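Side-chain contacts in glucose-binding protein (Thermus thermophilus HB27, PDB 2B3F), which binds galactose and probably glucose, and probably serves as the binding component of a sugar transport system: residues A86-Q90 / E91-Q95; G221-W224 / Q225-V228; K254-P257 / G258-A262. All coordinates share one frame; numbering follows the deposited sequence.

How the contacts relate
Along the chain the three contacts follow in series, each a local turn or helix end. Contact 1 joins helix 85-91 to helix 93-96; contact 2 opens helix 224-233; contact 3 is the loop between helix 244-252 and strand 262-265. Contacts 2 and 3 are the closer pair, centres about 19 Å and nearest atoms about 7 Å apart, without touching, and both lean on helix 244-252 and on strands of the four-stranded sheet. Contact 1 lies far off, its centre about 39 Å from that of contact 2, beside strand 110-115 of the eight-stranded sheet. Contact 2 reaches the bound galactose through W224, whereas contacts 1 and 3 lie away from the sugar site.

Contact 1: A86-Q90 / E91-Q95; sequences ALFRQ and EGWLQ
W93 drives the edge of its indole into the face of the F88 ring, and this is the tight half of the contact. The phenyl and the six-membered indole ring form a T-shaped pair, planes at 80° and centroids 4.9 Å apart, with W93 CE3 standing over the centre of the phenyl face. W93 CB adds a close touch, 3.4 Å from F88 CD2, while L94 CD2 reaches the same phenyl carbon more loosely. L87 crosses the indole obliquely, CG 3.8 Å from W93 CZ3, its leucine branch carried there because CG stands anti to the backbone N (chi1 -177°). I111 and V114 of strand 110-115 and I102 and I105 of helix 99-105 pack around F88, seating the helix end on the fold. With only a methyl group in place of this phenyl, as in an alanine here, the W93 edge would probably face a gap and the indole be freer to shift. Helix 85-91 ends in a Schellman motif: G92 has positive phi, W93 N donates to F88 O at 3.0 Å, and G92 N donates to R89 O. Toward solvent the grip is polar and sparser. Q90, its chain extended, lies alongside E91 pointing the same way, and Q90 NE2 sends a nearly straight bond of 2.9 Å to E91 OE2, which receives it on the anti lone pair. E91 OE2 lies in the plane of the Q90 amide, though amide and carboxylate are turned 65° apart. OE2 also forms a salt bridge with R297 of helix 289-299, which would be expected to stabilise its negative charge. A water donates to F88 O and to Q95 OE1 and accepts from L94 N, linking the helix end to the residues after it.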
loop_
_atom_site.group_PDB
_atom_site.type_symbol
_atom_site.label_atom_id
_atom_site.label_comp_id
_atom_site.label_asym_id
_atom_site.label_seq_id
_atom_site.Cartn_x
_atom_site.Cartn_y
_atom_site.Cartn_z
ATOM N N ALA A 86 -13.483 17.166 16.001
ATOM C CA ALA A 86 -13.223 17.708 17.360
ATOM C C ALA A 86 -11.952 17.130 17.950
ATOM O O ALA A 86 -11.163 17.830 18.585
ATOM C CB ALA A 86 -14.404 17.416 18.268
ATOM N N LEU A 87 -11.742 15.827 17.730
ATOM C CA LEU A 87 -10.520 15.172 18.165
ATOM C C LEU A 87 -9.310 15.763 17.453
ATOM O O LEU A 87 -8.272 15.977 18.072
ATOM C CB LEU A 87 -10.609 13.654 17.924
ATOM C CG LEU A 87 -9.426 12.828 18.386
ATOM C CD1 LEU A 87 -9.266 12.928 19.888
ATOM C CD2 LEU A 87 -9.655 11.372 17.955
ATOM N N PHE A 88 -9.436 16.021 16.157
ATOM C CA PHE A 88 -8.360 16.647 15.395
ATOM C C PHE A 88 -8.012 18.013 15.988
ATOM O O PHE A 88 -6.840 18.351 16.132
ATOM C CB PHE A 88 -8.714 16.764 13.905
ATOM C CG PHE A 88 -8.273 15.560 13.096
ATOM C CD1 PHE A 88 -8.949 14.346 13.210
ATOM C CD2 PHE A 88 -7.175 15.638 12.261
ATOM C CE1 PHE A 88 -8.522 13.227 12.482
ATOM C CE2 PHE A 88 -6.738 14.513 11.531
ATOM C CZ PHE A 88 -7.423 13.318 11.659
ATOM N N ARG A 89 -9.035 18.782 16.342
ATOM C CA ARG A 89 -8.783 20.077 16.980
ATOM C C ARG A 89 -8.093 19.888 18.325
ATOM O O ARG A 89 -7.059 20.508 18.600
ATOM C CB ARG A 89 -10.082 20.840 17.156
ATOM C CG ARG A 89 -10.637 21.375 15.849
ATOM C CD ARG A 89 -11.751 22.395 16.076
ATOM N NE ARG A 89 -13.025 21.748 16.388
ATOM C CZ ARG A 89 -13.870 21.240 15.483
ATOM N NH1 ARG A 89 -13.605 21.305 14.172
ATOM N NH2 ARG A 89 -15.005 20.665 15.887
ATOM N N GLN A 90 -8.650 19.017 19.154
ATOM C CA GLN A 90 -8.082 18.734 20.467
ATOM C C GLN A 90 -6.597 18.388 20.412
ATOM O O GLN A 90 -5.819 18.840 21.243
ATOM C CB GLN A 90 -8.868 17.610 21.150
ATOM C CG GLN A 90 -8.182 17.024 22.367
ATOM C CD GLN A 90 -9.001 15.948 23.036
ATOM O OE1 GLN A 90 -10.116 16.201 23.491
ATOM N NE2 GLN A 90 -8.452 14.728 23.103
ATOM N N GLU A 91 -6.205 17.562 19.436
ATOM C CA GLU A 91 -4.850 17.010 19.360
ATOM C C GLU A 91 -3.870 17.835 18.516
ATOM O O GLU A 91 -2.700 17.494 18.438
ATOM C CB GLU A 91 -4.899 15.566 18.809
ATOM C CG GLU A 91 -5.697 14.600 19.671
ATOM C CD GLU A 91 -5.032 14.298 20.993
ATOM O OE1 GLU A 91 -3.808 14.031 21.005
ATOM O OE2 GLU A 91 -5.746 14.323 22.032
ATOM N N GLY A 92 -4.339 18.910 17.889
ATOM C CA GLY A 92 -3.484 19.734 17.045
ATOM C C GLY A 92 -3.101 19.066 15.732
ATOM O O GLY A 92 -2.082 19.399 15.122
ATOM N N TRP A 93 -3.927 18.128 15.271
ATOM C CA TRP A 93 -3.537 17.313 14.117
ATOM C C TRP A 93 -3.637 18.023 12.767
ATOM O O TRP A 93 -3.013 17.596 11.808
ATOM C CB TRP A 93 -4.344 16.024 14.067
ATOM C CG TRP A 93 -3.973 15.006 15.117
ATOM C CD1 TRP A 93 -2.791 14.894 15.776
ATOM C CD2 TRP A 93 -4.795 13.933 15.571
ATOM N NE1 TRP A 93 -2.839 13.816 16.631
ATOM C CE2 TRP A 93 -4.064 13.218 16.519
ATOM C CE3 TRP A 93 -6.091 13.517 15.264
ATOM C CZ2 TRP A 93 -4.589 12.104 17.173
ATOM C CZ3 TRP A 93 -6.609 12.432 15.915
ATOM C CH2 TRP A 93 -5.856 11.725 16.843
ATOM N N LEU A 94 -4.400 19.114 12.679
ATOM C CA LEU A 94 -4.507 19.843 11.412
ATOM C C LEU A 94 -3.181 20.496 10.999
ATOM O O LEU A 94 -2.968 20.787 9.821
ATOM C CB LEU A 94 -5.658 20.871 11.456
ATOM C CG LEU A 94 -7.069 20.276 11.529
ATOM C CD1 LEU A 94 -8.124 21.366 11.520
ATOM C CD2 LEU A 94 -7.302 19.317 10.368
ATOM N N GLN A 95 -2.285 20.711 11.964
ATOM C CA GLN A 95 -0.955 21.227 11.699
ATOM C C GLN A 95 0.095 20.138 11.696
ATOM O O GLN A 95 1.177 20.323 11.147
ATOM C CB GLN A 95 -0.560 22.290 12.749
ATOM C CG GLN A 95 -1.368 23.602 12.664
ATOM C CD GLN A 95 -2.774 23.466 13.192
ATOM O OE1 GLN A 95 -2.993 22.945 14.287
ATOM N NE2 GLN A 95 -3.738 23.939 12.418
HETATM O O HOH W 1 -5.459 20.995 14.786
#

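Contact 2: G221-W224 / Q225-V228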
loop_
_atom_site.group_PDB
_atom_site.type_symbol
_atom_site.label_atom_id
_atom_site.label_comp_id
_atom_site.label_asym_id
_atom_site.label_seq_id
_atom_site.Cartn_x
_atom_site.Cartn_y
_atom_site.Cartn_z
ATOM N N GLY A 221 0.103 -18.537 -6.486
ATOM C CA GLY A 221 -0.063 -19.129 -5.168
ATOM C C GLY A 221 0.930 -18.641 -4.127
ATOM O O GLY A 221 1.007 -19.229 -3.064
ATOM N N LEU A 222 1.679 -17.571 -4.422
ATOM C CA LEU A 222 2.684 -17.049 -3.490
ATOM C C LEU A 222 2.208 -15.780 -2.773
ATOM O O LEU A 222 1.590 -14.928 -3.376
ATOM C CB LEU A 222 3.989 -16.708 -4.204
ATOM C CG LEU A 222 4.678 -17.794 -5.051
ATOM C CD1 LEU A 222 6.041 -17.263 -5.500
ATOM C CD2 LEU A 222 4.804 -19.091 -4.317
ATOM N N SER A 223 2.529 -15.678 -1.492
ATOM C CA SER A 223 2.347 -14.424 -0.762
ATOM C C SER A 223 3.342 -13.345 -1.211
ATOM O O SER A 223 4.361 -13.618 -1.840
ATOM C CB SER A 223 2.519 -14.681 0.730
ATOM O OG SER A 223 3.874 -14.923 1.010
ATOM N N TRP A 224 3.089 -12.079 -0.825
ATOM C CA TRP A 224 4.053 -11.043 -1.122
ATOM C C TRP A 224 5.397 -11.319 -0.458
ATOM O O TRP A 224 6.412 -11.068 -1.077
ATOM C CB TRP A 224 3.525 -9.639 -0.790
ATOM C CG TRP A 224 3.447 -9.286 0.675
ATOM C CD1 TRP A 224 2.356 -9.348 1.480
ATOM C CD2 TRP A 224 4.510 -8.769 1.487
ATOM N NE1 TRP A 224 2.664 -8.898 2.748
ATOM C CE2 TRP A 224 3.990 -8.567 2.778
ATOM C CE3 TRP A 224 5.860 -8.486 1.253
ATOM C CZ2 TRP A 224 4.774 -8.078 3.826
ATOM C CZ3 TRP A 224 6.632 -8.028 2.298
ATOM C CH2 TRP A 224 6.085 -7.818 3.560
ATOM N N GLN A 225 5.393 -11.871 0.757
ATOM C CA GLN A 225 6.649 -12.194 1.445
ATOM C C GLN A 225 7.434 -13.269 0.690
ATOM O O GLN A 225 8.634 -13.171 0.529
ATOM C CB GLN A 225 6.404 -12.658 2.863
ATOM C CG GLN A 225 5.743 -11.604 3.785
ATOM C CD GLN A 225 4.245 -11.738 3.884
ATOM O OE1 GLN A 225 3.560 -12.103 2.906
ATOM N NE2 GLN A 225 3.704 -11.466 5.084
ATOM N N GLN A 226 6.722 -14.275 0.195
ATOM C CA GLN A 226 7.388 -15.336 -0.593
ATOM C C GLN A 226 8.014 -14.807 -1.873
ATOM O O GLN A 226 9.058 -15.274 -2.301
ATOM C CB GLN A 226 6.404 -16.456 -0.919
ATOM C CG GLN A 226 6.104 -17.316 0.269
ATOM C CD GLN A 226 5.177 -18.451 -0.034
ATOM O OE1 GLN A 226 4.067 -18.254 -0.532
ATOM N NE2 GLN A 226 5.628 -19.673 0.265
ATOM N N ALA A 227 7.364 -13.831 -2.505
ATOM C CA ALA A 227 7.939 -13.199 -3.685
ATOM C C ALA A 227 9.221 -12.393 -3.311
ATOM O O ALA A 227 10.214 -12.410 -4.030
ATOM C CB ALA A 227 6.917 -12.316 -4.363
ATOM N N VAL A 228 9.193 -11.664 -2.188
ATOM C CA VAL A 228 10.399 -11.000 -1.714
ATOM C C VAL A 228 11.501 -12.023 -1.456
ATOM O O VAL A 228 12.656 -11.789 -1.821
ATOM C CB VAL A 228 10.139 -10.136 -0.428
ATOM C CG1 VAL A 228 11.463 -9.577 0.125
ATOM C CG2 VAL A 228 9.179 -8.995 -0.767
HETATM O O HOH W 2 2.513 -20.404 -1.283
#
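The amide of Q225 lies flat on the indole of W224, the two planes only 8° apart, with CD 3.3 Å above the ring plane toward its rim. Q225 bends at chi2 (96°) to fold back over its neighbour, and its CG makes a CH-pi contact 3.6 Å from the centroid of the W224 six-membered ring, almost on the ring normal. D12 accepts from Q225 NE2 and E13 from W224 NE1, so both members of the stack are tethered from outside. V228 meets the indole differently, lying alongside with CG2 at the ring edge, 3.9 Å from W224 CE3. On another side of the turn Q226, extended beyond CG, carries its amide oxygen to the chain before the helix: OE1 accepts from S223 N at 3.2 Å, in the carbonyl plane and on a lone pair, and a water links it to G221 O. In return S223 OG accepts from Q226 N at 3.0 Å, and weakly donates to Q225 OE1. S223 and Q226 thus form the capping box at the N-terminus of helix 224-233, whose first residue, W224, touches the bound galactose.

Contact 3: K254-P257 / G258-A262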
loop_
_atom_site.group_PDB
_atom_site.type_symbol
_atom_site.label_atom_id
_atom_site.label_comp_id
_atom_site.label_asym_id
_atom_site.label_seq_id
_atom_site.Cartn_x
_atom_site.Cartn_y
_atom_site.Cartn_z
ATOM N N LYS A 254 16.389 -9.544 9.296
ATOM C CA LYS A 254 17.609 -8.950 9.872
ATOM C C LYS A 254 18.688 -8.618 8.827
ATOM O O LYS A 254 19.887 -8.619 9.128
ATOM C CB LYS A 254 18.181 -9.852 10.968
ATOM C CG LYS A 254 17.206 -10.275 12.029
ATOM C CD LYS A 254 16.451 -9.118 12.620
ATOM C CE LYS A 254 15.643 -9.502 13.836
ATOM N NZ LYS A 254 14.959 -10.796 13.682
ATOM N N LEU A 255 18.257 -8.306 7.604
ATOM C CA LEU A 255 19.137 -7.834 6.549
ATOM C C LEU A 255 19.458 -6.351 6.728
ATOM O O LEU A 255 18.623 -5.585 7.198
ATOM C CB LEU A 255 18.498 -8.035 5.184
ATOM C CG LEU A 255 18.057 -9.451 4.822
ATOM C CD1 LEU A 255 17.566 -9.475 3.382
ATOM C CD2 LEU A 255 19.195 -10.421 5.006
ATOM N N LYS A 256 20.665 -5.957 6.314
ATOM C CA LYS A 256 21.147 -4.580 6.476
ATOM C C LYS A 256 20.779 -3.756 5.256
ATOM O O LYS A 256 21.180 -4.093 4.143
ATOM C CB LYS A 256 22.664 -4.555 6.673
ATOM C CG LYS A 256 23.136 -5.409 7.833
ATOM C CD LYS A 256 24.663 -5.361 8.012
ATOM C CE LYS A 256 25.135 -6.448 8.972
ATOM N NZ LYS A 256 25.222 -7.786 8.280
ATOM N N PRO A 257 20.000 -2.672 5.455
ATOM C CA PRO A 257 19.611 -1.864 4.307
ATOM C C PRO A 257 20.805 -1.245 3.599
ATOM O O PRO A 257 21.715 -0.729 4.261
ATOM C CB PRO A 257 18.717 -0.767 4.903
ATOM C CG PRO A 257 18.826 -0.875 6.359
ATOM C CD PRO A 257 19.421 -2.181 6.720
ATOM N N GLY A 258 20.805 -1.330 2.274
ATOM C CA GLY A 258 21.829 -0.692 1.453
ATOM C C GLY A 258 22.933 -1.629 0.998
ATOM O O GLY A 258 23.449 -1.483 -0.109
ATOM N N THR A 259 23.290 -2.588 1.844
ATOM C CA THR A 259 24.314 -3.567 1.524
ATOM C C THR A 259 23.738 -4.957 1.265
ATOM O O THR A 259 24.061 -5.554 0.248
ATOM C CB THR A 259 25.403 -3.630 2.626
ATOM O OG1 THR A 259 24.806 -3.787 3.916
ATOM C CG2 THR A 259 26.218 -2.348 2.618
ATOM N N ASP A 260 22.897 -5.475 2.165
ATOM C CA ASP A 260 22.276 -6.801 1.956
ATOM C C ASP A 260 21.089 -6.737 0.985
ATOM O O ASP A 260 20.707 -7.753 0.409
ATOM C CB ASP A 260 21.796 -7.421 3.264
ATOM C CG ASP A 260 22.934 -7.803 4.202
ATOM O OD1 ASP A 260 24.050 -8.060 3.705
ATOM O OD2 ASP A 260 22.693 -7.874 5.429
ATOM N N PHE A 261 20.475 -5.565 0.862
ATOM C CA PHE A 261 19.459 -5.298 -0.151
ATOM C C PHE A 261 19.469 -3.820 -0.458
ATOM O O PHE A 261 20.003 -3.027 0.323
ATOM C CB PHE A 261 18.052 -5.742 0.307
ATOM C CG PHE A 261 17.450 -4.897 1.417
ATOM C CD1 PHE A 261 16.625 -3.820 1.118
ATOM C CD2 PHE A 261 17.688 -5.199 2.759
ATOM C CE1 PHE A 261 16.065 -3.031 2.130
ATOM C CE2 PHE A 261 17.118 -4.426 3.780
ATOM C CZ PHE A 261 16.309 -3.331 3.450
ATOM N N ALA A 262 18.883 -3.455 -1.587
ATOM C CA ALA A 262 18.805 -2.068 -2.000
ATOM C C ALA A 262 17.477 -1.801 -2.701
ATOM O O ALA A 262 16.672 -2.712 -2.875
ATOM C CB ALA A 262 19.980 -1.708 -2.900
HETATM O O HOH W 3 22.565 -9.787 7.583
#
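F261 lays one face of its ring under P257, whose CA makes a CH-pi contact 4.0 Å from the ring centroid, 29° off the normal. The proline ring adds its CB, 3.8 Å from F261 CZ. L255 comes instead to the edge of the phenyl, near its plane, with CB 3.8 Å from F261 CD2. The ring is turned back beneath the loop because F261 CG sits between its backbone N and carbonyl carbon (chi1 70°), and M249 and T250 of helix 244-252 and W125 of strand 123-126 pack against it from outside the loop. Above this apolar base the chain makes a tight reversal, connecting helix 244-252 to strand 262-265 at the edge of the four-stranded sheet. G258 stands at its bend with positive phi, where a CB would clash with P257 O, and its N donates to F261 O. K256 O takes D260 N at 3.0 Å, and T259 N only weakly. D260 closes the same loop from its side chain: OD2 accepts a nearly straight bond from K256 N at 2.9 Å, met on the anti side but 28° out of the carboxylate plane. K256 passes obliquely across that carboxylate, its CG 3.5 Å from D260 OD2, and then bends at chi4 to bring NZ back to 3.8 Å from the same D260 OD2, a long salt bridge. Several groups therefore converge on one oxygen, since a water also lies 2.9 Å from D260 OD2 and weakly accepts from K256 NZ. T259 OG1 lies over the K256 chain near CB, on the outer surface of the turn.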